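Local coordinates for penicillin-binding protein A (Mycobacterium tuberculosis, PDB 3UPN), which probably cross-links the peptidoglycan of the cell wall as a penicillin-binding transpeptidase and takes part in regulating cell length, at residues Thr333-Leu338 against Val354-Arg359. Residues are numbered along the deposited sequence; the frame is centred on the assembly and turned at random.
Sequences TMRPYL and VRYQQR. Unlike the reference sequence in segment 354-359: Arg355 (reference Gly).
With its first three torsions all near -60°, the Met334 side chain curls so that SD lies against Gln357 and CE against the aliphatic part of Arg355. Met334 lies in a two-stranded antiparallel sheet, formed by strands 332-334 and 357-360 within the transpeptidase domain and away from Ser193, the probable acyl-ester nucleophile. The fold of the methionine sets SD 3.5 Å from Gln357 CG, while CE lies 3.6 Å from Arg355 CB; Arg355 stands where the reference sequence has glycine, and its NH1 is hydrogen-bonded to Ser139 O.

The backbones come closest at Met334 and Gln357, a non-hydrogen-bonded pair with CA atoms 4.5 Å apart. On one side of it, Arg335 N reaches Tyr356 O at 2.8 Å, in an almost straight bond (171° at the hydrogen). On the other, Gln358 N donates to Thr333 O at 2.7 Å, whereas Thr333 N donates to Arg359 O; Gln358 has helix-like backbone angles and Arg359 extended ones, and both face Thr333, an arrangement consistent with a classic beta bulge. Thr333 OG1 is hydrogen-bonded to Thr326 OG1, in the last turn of helix 317-328.

Arg335 and Tyr356 each place CG anti to the backbone N, and their side chains meet obliquely. The guanidinium and ring planes stand 83° apart, evidence against a parallel stack. Arg335 CB packs 3.6 Å from Gln358 CG, and at the far end of the arginine NH2 comes within 3.1 Å of Tyr356 CD2.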
ATOM      1  N   THR A 333       9.105 -11.703   5.178  1.00 38.78           N
ATOM      2  CA  THR A 333       8.346 -10.465   5.391  1.00 38.52           C
ATOM      3  C   THR A 333       8.961  -9.607   6.489  1.00 39.18           C
ATOM      4  O   THR A 333       9.076 -10.040   7.636  1.00 39.73           O
ATOM      5  CB  THR A 333       6.865 -10.756   5.760  1.00 38.73           C
ATOM      6  OG1 THR A 333       6.316 -11.698   4.827  1.00 38.43           O
ATOM      7  CG2 THR A 333       6.004  -9.443   5.732  1.00 37.42           C
ATOM      8  N   MET A 334       9.357  -8.387   6.138  1.00 39.06           N
ATOM      9  CA  MET A 334       9.741  -7.393   7.150  1.00 39.01           C
ATOM     10  C   MET A 334       8.494  -6.612   7.578  1.00 38.18           C
ATOM     11  O   MET A 334       7.628  -6.314   6.753  1.00 37.26           O
ATOM     12  CB  MET A 334      10.807  -6.447   6.607  1.00 39.25           C
ATOM     13  CG  MET A 334      12.097  -7.121   6.170  1.00 40.76           C
ATOM     14  SD  MET A 334      12.923  -8.014   7.498  1.00 45.10           S
ATOM     15  CE  MET A 334      13.367  -6.694   8.629  1.00 44.76           C
ATOM     16  N   ARG A 335       8.385  -6.325   8.871  1.00 38.39           N
ATOM     17  CA  ARG A 335       7.218  -5.620   9.426  1.00 38.01           C
ATOM     18  C   ARG A 335       7.180  -4.192   8.893  1.00 36.15           C
ATOM     19  O   ARG A 335       8.138  -3.450   9.070  1.00 35.46           O
ATOM     20  CB  ARG A 335       7.301  -5.589  10.947  1.00 39.49           C
ATOM     21  CG  ARG A 335       6.189  -4.769  11.602  1.00 41.84           C
ATOM     22  CD  ARG A 335       6.471  -4.572  13.067  1.00 47.19           C
ATOM     23  NE  ARG A 335       6.651  -5.862  13.735  1.00 51.69           N
ATOM     24  CZ  ARG A 335       6.518  -6.062  15.044  1.00 53.58           C
ATOM     25  NH1 ARG A 335       6.180  -5.063  15.854  1.00 54.25           N
ATOM     26  NH2 ARG A 335       6.700  -7.274  15.537  1.00 54.99           N
ATOM     27  N   PRO A 336       6.091  -3.814   8.208  1.00 35.55           N
ATOM     28  CA  PRO A 336       6.058  -2.449   7.644  1.00 34.91           C
ATOM     29  C   PRO A 336       5.974  -1.403   8.753  1.00 34.54           C
ATOM     30  O   PRO A 336       5.192  -1.576   9.684  1.00 34.99           O
ATOM     31  CB  PRO A 336       4.777  -2.441   6.799  1.00 34.32           C
ATOM     32  CG  PRO A 336       4.367  -3.856   6.678  1.00 35.23           C
ATOM     33  CD  PRO A 336       4.862  -4.560   7.899  1.00 35.17           C
ATOM     34  N   TYR A 337       6.790  -0.352   8.673  1.00 34.22           N
ATOM     35  CA  TYR A 337       6.700   0.770   9.622  1.00 33.81           C
ATOM     36  C   TYR A 337       6.853   2.141   8.965  1.00 33.24           C
ATOM     37  O   TYR A 337       7.574   2.295   7.971  1.00 33.23           O
ATOM     38  CB  TYR A 337       7.702   0.617  10.791  1.00 33.99           C
ATOM     39  CG  TYR A 337       9.165   0.732  10.400  1.00 33.96           C
ATOM     40  CD1 TYR A 337       9.863   1.914  10.603  1.00 32.98           C
ATOM     41  CD2 TYR A 337       9.863  -0.362   9.854  1.00 33.85           C
ATOM     42  CE1 TYR A 337      11.210   2.032  10.256  1.00 32.73           C
ATOM     43  CE2 TYR A 337      11.219  -0.253   9.499  1.00 33.28           C
ATOM     44  CZ  TYR A 337      11.882   0.947   9.709  1.00 33.84           C
ATOM     45  OH  TYR A 337      13.216   1.087   9.383  1.00 33.72           O
ATOM     46  N   LEU A 338       6.204   3.135   9.562  1.00 32.94           N
ATOM     47  CA  LEU A 338       6.146   4.495   9.007  1.00 33.32           C
ATOM     48  C   LEU A 338       7.057   5.506   9.709  1.00 34.71           C
ATOM     49  O   LEU A 338       7.452   6.511   9.109  1.00 34.22           O
ATOM     50  CB  LEU A 338       4.702   5.002   9.033  1.00 32.89           C
ATOM     51  CG  LEU A 338       4.334   6.292   8.301  1.00 33.06           C
ATOM     52  CD1 LEU A 338       4.794   6.232   6.817  1.00 32.41           C
ATOM     53  CD2 LEU A 338       2.845   6.491   8.414  1.00 31.29           C
ATOM     54  N   VAL A 354      13.734  -0.261  15.027  1.00 56.60           N
ATOM     55  CA  VAL A 354      14.602  -1.299  14.471  1.00 58.03           C
ATOM     56  C   VAL A 354      13.762  -2.304  13.687  1.00 57.66           C
ATOM     57  O   VAL A 354      12.730  -2.781  14.166  1.00 57.07           O
ATOM     58  CB  VAL A 354      15.593  -1.918  15.522  1.00 59.57           C
ATOM     59  CG1 VAL A 354      15.130  -1.673  16.973  1.00 60.24           C
ATOM     60  CG2 VAL A 354      15.883  -3.400  15.235  1.00 60.49           C
ATOM     61  N   ARG A 355      14.188  -2.551  12.450  1.00 58.39           N
ATOM     62  CA  ARG A 355      13.493  -3.444  11.529  1.00 58.77           C
ATOM     63  C   ARG A 355      13.310  -4.837  12.145  1.00 59.61           C
ATOM     64  O   ARG A 355      14.152  -5.312  12.922  1.00 60.82           O
ATOM     65  CB  ARG A 355      14.245  -3.520  10.197  1.00 58.39           C
ATOM     66  CG  ARG A 355      15.697  -3.974  10.327  1.00 60.95           C
ATOM     67  CD  ARG A 355      16.347  -4.323   8.991  1.00 61.05           C
ATOM     68  NE  ARG A 355      17.789  -4.499   9.152  1.00 65.41           N
ATOM     69  CZ  ARG A 355      18.607  -4.996   8.225  1.00 68.35           C
ATOM     70  NH1 ARG A 355      18.137  -5.380   7.037  1.00 68.41           N
ATOM     71  NH2 ARG A 355      19.906  -5.116   8.485  1.00 69.92           N
ATOM     72  N   TYR A 356      12.196  -5.478  11.804  1.00 59.52           N
ATOM     73  CA  TYR A 356      11.850  -6.759  12.394  1.00 60.30           C
ATOM     74  C   TYR A 356      11.302  -7.727  11.350  1.00 59.22           C
ATOM     75  O   TYR A 356      10.438  -7.365  10.541  1.00 57.61           O
ATOM     76  CB  TYR A 356      10.849  -6.551  13.538  1.00 61.50           C
ATOM     77  CG  TYR A 356      10.407  -7.831  14.206  1.00 63.27           C
ATOM     78  CD1 TYR A 356      11.264  -8.529  15.057  1.00 65.78           C
ATOM     79  CD2 TYR A 356       9.136  -8.351  13.970  1.00 63.85           C
ATOM     80  CE1 TYR A 356      10.862  -9.714  15.665  1.00 67.44           C
ATOM     81  CE2 TYR A 356       8.717  -9.527  14.569  1.00 65.65           C
ATOM     82  CZ  TYR A 356       9.581 -10.206  15.417  1.00 66.76           C
ATOM     83  OH  TYR A 356       9.161 -11.378  16.006  1.00 67.53           O
ATOM     84  N   GLN A 357      11.822  -8.957  11.368  1.00 58.96           N
ATOM     85  CA  GLN A 357      11.358 -10.001  10.457  1.00 58.30           C
ATOM     86  C   GLN A 357      10.066 -10.614  10.980  1.00 58.04           C
ATOM     87  O   GLN A 357      10.068 -11.254  12.025  1.00 58.94           O
ATOM     88  CB  GLN A 357      12.430 -11.075  10.270  1.00 59.04           C
ATOM     89  CG  GLN A 357      13.746 -10.537   9.732  1.00 59.37           C
ATOM     90  CD  GLN A 357      14.777 -11.616   9.513  1.00 61.02           C
ATOM     91  OE1 GLN A 357      14.534 -12.790   9.789  1.00 61.45           O
ATOM     92  NE2 GLN A 357      15.940 -11.227   9.002  1.00 61.63           N
ATOM     93  N   GLN A 358       8.963 -10.401  10.261  1.00 56.97           N
ATOM     94  CA  GLN A 358       7.647 -10.842  10.728  1.00 56.98           C
ATOM     95  C   GLN A 358       7.467 -12.353  10.635  1.00 56.83           C
ATOM     96  O   GLN A 358       7.132 -13.008  11.629  1.00 57.36           O
ATOM     97  CB  GLN A 358       6.503 -10.097  10.024  1.00 55.89           C
ATOM     98  CG  GLN A 358       5.940  -8.946  10.857  1.00 57.12           C
ATOM     99  CD  GLN A 358       4.553  -8.485  10.408  1.00 56.47           C
ATOM    100  OE1 GLN A 358       4.246  -8.449   9.206  1.00 57.13           O
ATOM    101  NE2 GLN A 358       3.712  -8.123  11.376  1.00 56.65           N
ATOM    102  N   ARG A 359       7.692 -12.897   9.443  1.00 55.74           N
ATOM    103  CA  ARG A 359       7.625 -14.342   9.226  1.00 55.47           C
ATOM    104  C   ARG A 359       8.228 -14.703   7.874  1.00 53.45           C
ATOM    105  O   ARG A 359       8.390 -13.836   7.009  1.00 52.62           O
ATOM    106  CB  ARG A 359       6.169 -14.846   9.320  1.00 55.34           C
ATOM    107  CG  ARG A 359       5.260 -14.403   8.186  1.00 55.64           C
ATOM    108  CD  ARG A 359       3.793 -14.656   8.500  1.00 56.51           C
ATOM    109  NE  ARG A 359       3.085 -13.401   8.746  1.00 61.09           N
ATOM    110  CZ  ARG A 359       1.784 -13.294   9.014  1.00 63.37           C
ATOM    111  NH1 ARG A 359       1.008 -14.376   9.081  1.00 64.61           N
ATOM    112  NH2 ARG A 359       1.257 -12.090   9.223  1.00 63.35           N
TER